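PDB 3OWA: acyl-CoA dehydrogenase from Bacillus anthracis, which probably oxidises acyl-CoA thioesters to the corresponding enoyl-CoA, passing electrons to its bound flavin-adenine dinucleotide. Local coordinates for residues Val274-Ala288 with Leu311-Val325. Numbering follows the deposited sequence.
Sequences VGTVGSAKRAVEISA and LANMAAKTYAAESSV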
loop_
_atom_site.group_PDB
_atom_site.type_symbol
_atom_site.label_atom_id
_atom_site.label_comp_id
_atom_site.label_asym_id
_atom_site.label_seq_id
_atom_site.Cartn_x
_atom_site.Cartn_y
_atom_site.Cartn_z
ATOM N N VAL A 274 1.314 -2.599 -19.265
ATOM C CA VAL A 274 0.249 -1.930 -20.010
ATOM C C VAL A 274 -1.071 -2.040 -19.227
ATOM O O VAL A 274 -1.822 -1.085 -19.104
ATOM C CB VAL A 274 0.080 -2.601 -21.422
ATOM C CG1 VAL A 274 -1.091 -2.006 -22.180
ATOM C CG2 VAL A 274 1.326 -2.420 -22.270
ATOM N N GLY A 275 -1.385 -3.237 -18.730
ATOM C CA GLY A 275 -2.618 -3.444 -17.964
ATOM C C GLY A 275 -2.700 -2.525 -16.740
ATOM O O GLY A 275 -3.750 -1.909 -16.474
ATOM N N THR A 276 -1.615 -2.424 -15.968
ATOM C CA THR A 276 -1.678 -1.618 -14.744
ATOM C C THR A 276 -1.868 -0.140 -15.117
ATOM O O THR A 276 -2.451 0.636 -14.364
ATOM C CB THR A 276 -0.421 -1.786 -13.888
ATOM O OG1 THR A 276 0.717 -1.431 -14.682
ATOM C CG2 THR A 276 -0.287 -3.275 -13.394
ATOM N N VAL A 277 -1.400 0.231 -16.302
ATOM C CA VAL A 277 -1.516 1.611 -16.733
ATOM C C VAL A 277 -2.970 1.923 -17.028
ATOM O O VAL A 277 -3.451 3.032 -16.697
ATOM C CB VAL A 277 -0.605 1.927 -17.968
ATOM C CG1 VAL A 277 -1.124 3.125 -18.730
ATOM C CG2 VAL A 277 0.830 2.224 -17.509
ATOM N N GLY A 278 -3.669 0.982 -17.657
ATOM C CA GLY A 278 -5.123 1.140 -17.901
ATOM C C GLY A 278 -5.887 1.264 -16.590
ATOM O O GLY A 278 -6.772 2.105 -16.445
ATOM N N SER A 279 -5.542 0.429 -15.603
ATOM C CA SER A 279 -6.209 0.514 -14.338
ATOM C C SER A 279 -5.916 1.795 -13.595
ATOM O O SER A 279 -6.799 2.317 -12.919
ATOM C CB SER A 279 -5.842 -0.696 -13.450
ATOM O OG SER A 279 -6.108 -1.926 -14.137
ATOM N N ALA A 280 -4.681 2.292 -13.668
ATOM C CA ALA A 280 -4.353 3.516 -12.975
ATOM C C ALA A 280 -5.135 4.673 -13.574
ATOM O O ALA A 280 -5.600 5.529 -12.839
ATOM C CB ALA A 280 -2.801 3.804 -13.016
ATOM N N LYS A 281 -5.313 4.675 -14.888
ATOM C CA LYS A 281 -6.119 5.713 -15.524
ATOM C C LYS A 281 -7.566 5.643 -15.086
ATOM O O LYS A 281 -8.201 6.674 -14.870
ATOM C CB LYS A 281 -6.108 5.579 -17.043
ATOM C CG LYS A 281 -4.815 5.925 -17.732
ATOM C CD LYS A 281 -5.068 5.843 -19.226
ATOM C CE LYS A 281 -3.800 5.926 -20.057
ATOM N NZ LYS A 281 -4.176 5.825 -21.515
ATOM N N ARG A 282 -8.095 4.434 -14.924
ATOM C CA ARG A 282 -9.471 4.296 -14.482
ATOM C C ARG A 282 -9.632 4.773 -13.014
ATOM O O ARG A 282 -10.639 5.398 -12.651
ATOM C CB ARG A 282 -9.909 2.820 -14.611
ATOM C CG ARG A 282 -11.326 2.559 -14.152
ATOM C CD ARG A 282 -12.351 3.395 -14.981
ATOM N NE ARG A 282 -13.686 3.102 -14.480
ATOM C CZ ARG A 282 -14.784 3.756 -14.840
ATOM N NH1 ARG A 282 -15.958 3.411 -14.303
ATOM N NH2 ARG A 282 -14.708 4.761 -15.716
ATOM N N ALA A 283 -8.648 4.456 -12.172
ATOM C CA ALA A 283 -8.678 4.908 -10.795
ATOM C C ALA A 283 -8.660 6.449 -10.733
ATOM O O ALA A 283 -9.351 7.044 -9.911
ATOM C CB ALA A 283 -7.464 4.339 -9.999
ATOM N N VAL A 284 -7.841 7.085 -11.567
ATOM C CA VAL A 284 -7.827 8.545 -11.599
ATOM C C VAL A 284 -9.228 9.060 -11.936
ATOM O O VAL A 284 -9.758 9.934 -11.260
ATOM C CB VAL A 284 -6.783 9.093 -12.575
ATOM C CG1 VAL A 284 -7.006 10.643 -12.809
ATOM C CG2 VAL A 284 -5.340 8.864 -12.038
ATOM N N GLU A 285 -9.824 8.469 -12.966
ATOM C CA GLU A 285 -11.114 8.887 -13.465
ATOM C C GLU A 285 -12.237 8.776 -12.434
ATOM O O GLU A 285 -12.965 9.738 -12.185
ATOM C CB GLU A 285 -11.467 8.072 -14.713
ATOM C CG GLU A 285 -12.836 8.418 -15.279
ATOM C CD GLU A 285 -13.178 7.666 -16.592
ATOM O OE1 GLU A 285 -14.051 8.199 -17.327
ATOM O OE2 GLU A 285 -12.604 6.558 -16.872
ATOM N N ILE A 286 -12.375 7.607 -11.818
ATOM C CA ILE A 286 -13.438 7.439 -10.832
ATOM C C ILE A 286 -13.215 8.249 -9.546
ATOM O O ILE A 286 -14.167 8.686 -8.923
ATOM C CB ILE A 286 -13.784 5.964 -10.552
ATOM C CG1 ILE A 286 -12.663 5.285 -9.778
ATOM C CG2 ILE A 286 -14.064 5.263 -11.869
ATOM C CD1 ILE A 286 -12.887 3.761 -9.647
ATOM N N SER A 287 -11.957 8.503 -9.205
ATOM C CA SER A 287 -11.634 9.328 -8.077
ATOM C C SER A 287 -11.947 10.784 -8.360
ATOM O O SER A 287 -12.410 11.480 -7.467
ATOM C CB SER A 287 -10.150 9.170 -7.684
ATOM O OG SER A 287 -9.895 7.813 -7.393
ATOM N N ALA A 288 -11.700 11.239 -9.585
ATOM C CA ALA A 288 -11.951 12.630 -9.936
ATOM C C ALA A 288 -13.447 12.838 -9.999
ATOM O O ALA A 288 -13.948 13.849 -9.499
ATOM C CB ALA A 288 -11.309 12.969 -11.275
ATOM N N LEU A 311 -4.855 13.574 -6.254
ATOM C CA LEU A 311 -5.140 13.432 -7.679
ATOM C C LEU A 311 -3.972 13.760 -8.586
ATOM O O LEU A 311 -3.752 13.054 -9.581
ATOM C CB LEU A 311 -6.373 14.251 -8.130
ATOM C CG LEU A 311 -7.769 13.742 -7.726
ATOM C CD1 LEU A 311 -8.832 14.716 -8.139
ATOM C CD2 LEU A 311 -8.109 12.338 -8.363
ATOM N N ALA A 312 -3.228 14.817 -8.262
ATOM C CA ALA A 312 -2.062 15.213 -9.050
ATOM C C ALA A 312 -0.914 14.197 -8.975
ATOM O O ALA A 312 -0.231 13.967 -9.979
ATOM C CB ALA A 312 -1.573 16.622 -8.621
ATOM N N ASN A 313 -0.677 13.620 -7.796
ATOM C CA ASN A 313 0.347 12.611 -7.653
ATOM C C ASN A 313 -0.036 11.390 -8.475
ATOM O O ASN A 313 0.780 10.838 -9.204
ATOM C CB ASN A 313 0.526 12.204 -6.174
ATOM C CG ASN A 313 1.210 13.271 -5.342
ATOM O OD1 ASN A 313 1.898 14.130 -5.871
ATOM N ND2 ASN A 313 1.025 13.200 -4.004
HETATM N N MSE A 314 -1.306 11.012 -8.390
HETATM C CA MSE A 314 -1.813 9.839 -9.101
HETATM C C MSE A 314 -1.635 10.028 -10.603
HETATM O O MSE A 314 -1.143 9.121 -11.281
HETATM C CB MSE A 314 -3.280 9.606 -8.789
HETATM C CG MSE A 314 -3.510 9.160 -7.322
HETATM SE SE MSE A 314 -5.377 9.493 -6.845
HETATM C CE MSE A 314 -6.217 8.099 -7.877
ATOM N N ALA A 315 -2.024 11.206 -11.088
ATOM C CA ALA A 315 -1.982 11.492 -12.527
ATOM C C ALA A 315 -0.552 11.620 -13.059
ATOM O O ALA A 315 -0.272 11.198 -14.170
ATOM C CB ALA A 315 -2.756 12.703 -12.826
ATOM N N ALA A 316 0.343 12.207 -12.263
ATOM C CA ALA A 316 1.723 12.382 -12.693
ATOM C C ALA A 316 2.487 11.065 -12.771
ATOM O O ALA A 316 3.227 10.830 -13.709
ATOM C CB ALA A 316 2.450 13.378 -11.816
ATOM N N LYS A 317 2.339 10.226 -11.756
ATOM C CA LYS A 317 2.836 8.842 -11.838
ATOM C C LYS A 317 2.269 8.074 -13.010
ATOM O O LYS A 317 3.008 7.381 -13.687
ATOM C CB LYS A 317 2.533 8.097 -10.528
ATOM C CG LYS A 317 3.279 8.692 -9.327
ATOM C CD LYS A 317 2.809 7.929 -8.074
ATOM C CE LYS A 317 3.327 8.563 -6.785
ATOM N NZ LYS A 317 4.848 8.417 -6.698
ATOM N N THR A 318 0.968 8.198 -13.263
ATOM C CA THR A 318 0.336 7.474 -14.371
ATOM C C THR A 318 0.903 7.955 -15.722
ATOM O O THR A 318 1.114 7.148 -16.631
ATOM C CB THR A 318 -1.182 7.695 -14.370
ATOM O OG1 THR A 318 -1.750 7.132 -13.193
ATOM C CG2 THR A 318 -1.877 7.037 -15.610
ATOM N N TYR A 319 1.145 9.266 -15.849
ATOM C CA TYR A 319 1.761 9.822 -17.061
ATOM C C TYR A 319 3.132 9.190 -17.215
ATOM O O TYR A 319 3.476 8.721 -18.283
ATOM C CB TYR A 319 1.916 11.348 -16.974
ATOM C CG TYR A 319 2.566 11.959 -18.218
ATOM C CD1 TYR A 319 1.842 12.094 -19.413
ATOM C CD2 TYR A 319 3.901 12.408 -18.195
ATOM C CE1 TYR A 319 2.439 12.649 -20.564
ATOM C CE2 TYR A 319 4.502 12.978 -19.342
ATOM C CZ TYR A 319 3.758 13.090 -20.511
ATOM O OH TYR A 319 4.333 13.643 -21.636
ATOM N N ALA A 320 3.917 9.136 -16.139
ATOM C CA ALA A 320 5.251 8.557 -16.290
ATOM C C ALA A 320 5.172 7.068 -16.645
ATOM O O ALA A 320 5.930 6.608 -17.502
ATOM C CB ALA A 320 6.141 8.811 -15.059
ATOM N N ALA A 321 4.229 6.335 -16.045
ATOM C CA ALA A 321 4.055 4.910 -16.360
ATOM C C ALA A 321 3.598 4.678 -17.798
ATOM O O ALA A 321 4.115 3.801 -18.507
ATOM C CB ALA A 321 3.068 4.222 -15.341
ATOM N N GLU A 322 2.586 5.437 -18.217
ATOM C CA GLU A 322 2.074 5.317 -19.564
ATOM C C GLU A 322 3.183 5.630 -20.585
ATOM O O GLU A 322 3.346 4.893 -21.560
ATOM C CB GLU A 322 0.902 6.273 -19.792
ATOM C CG GLU A 322 0.335 6.215 -21.198
ATOM C CD GLU A 322 -0.645 7.344 -21.483
ATOM O OE1 GLU A 322 -0.412 8.524 -21.059
ATOM O OE2 GLU A 322 -1.657 7.046 -22.153
ATOM N N SER A 323 3.942 6.703 -20.349
ATOM C CA SER A 323 5.042 7.065 -21.247
ATOM C C SER A 323 6.092 5.960 -21.342
ATOM O O SER A 323 6.519 5.594 -22.438
ATOM C CB SER A 323 5.704 8.378 -20.836
ATOM O OG SER A 323 4.741 9.399 -20.622
ATOM N N SER A 324 6.532 5.434 -20.213
ATOM C CA SER A 324 7.607 4.464 -20.268
ATOM C C SER A 324 7.161 3.077 -20.810
ATOM O O SER A 324 7.944 2.371 -21.462
ATOM C CB SER A 324 8.324 4.349 -18.901
ATOM O OG SER A 324 7.438 3.907 -17.898
ATOM N N VAL A 325 5.904 2.701 -20.572
ATOM C CA VAL A 325 5.389 1.423 -21.098
ATOM C C VAL A 325 5.272 1.449 -22.631
ATOM O O VAL A 325 5.690 0.496 -23.294
ATOM C CB VAL A 325 4.044 0.986 -20.427
ATOM C CG1 VAL A 325 3.533 -0.273 -21.030
ATOM C CG2 VAL A 325 4.256 0.725 -18.937
#
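With its CG anti to the carbonyl carbon (chi1 -71°) and the chain extended beyond, Lys-281 runs straight out past Thr-318 to meet Glu-322, whose CG stands opposite its own backbone N (chi1 179°) and whose chain is likewise extended. The two side chains cross at about a right angle, and Lys-281 NZ reaches Glu-322 OE2 at 2.9 Å in a salt bridge, arriving from above the carboxylate plane. A long, flexible lysine suits the span. Each charge has further company: NZ also pairs with Glu-103, while OE1 of Glu-322 meets Arg-512 and Tyr-595, a network that should offset the cost of burying the carboxylate.

The helices containing 274-288 and 311-325 form an antiparallel pair, their axes 9.5 Å apart at 152°, within the mostly helical C-terminal domain of the acyl-CoA dehydrogenase fold. Small residues permit the spacing: the methyl of Ala-280 meets the hydroxyl of Thr-318 directly, CB to OG1 3.5 Å. That hydroxyl is bonded back to Met-314 O at 2.8 Å, while the other branch, CG2, lies against the aliphatic CG of Lys-281, so threonine serves both a polar and an apolar need. The two methyls of Val-277 divide between neighbouring residues, CG1 against Glu-322 CB and CG2 against Ala-321 CB (3.7 Å). Val-274 CG2 and Val-325 CG1 press unusually close, at 3.3 Å.

Toward the other end, Val-284 CG2 packs on CB of selenomethionine Met-314 (3.9 Å), whose bent end brings CE to Ser-287 OG. Ser-287 gives its proton to Ala-283 O, and its CB meets Leu-311 CD2 at 3.8 Å.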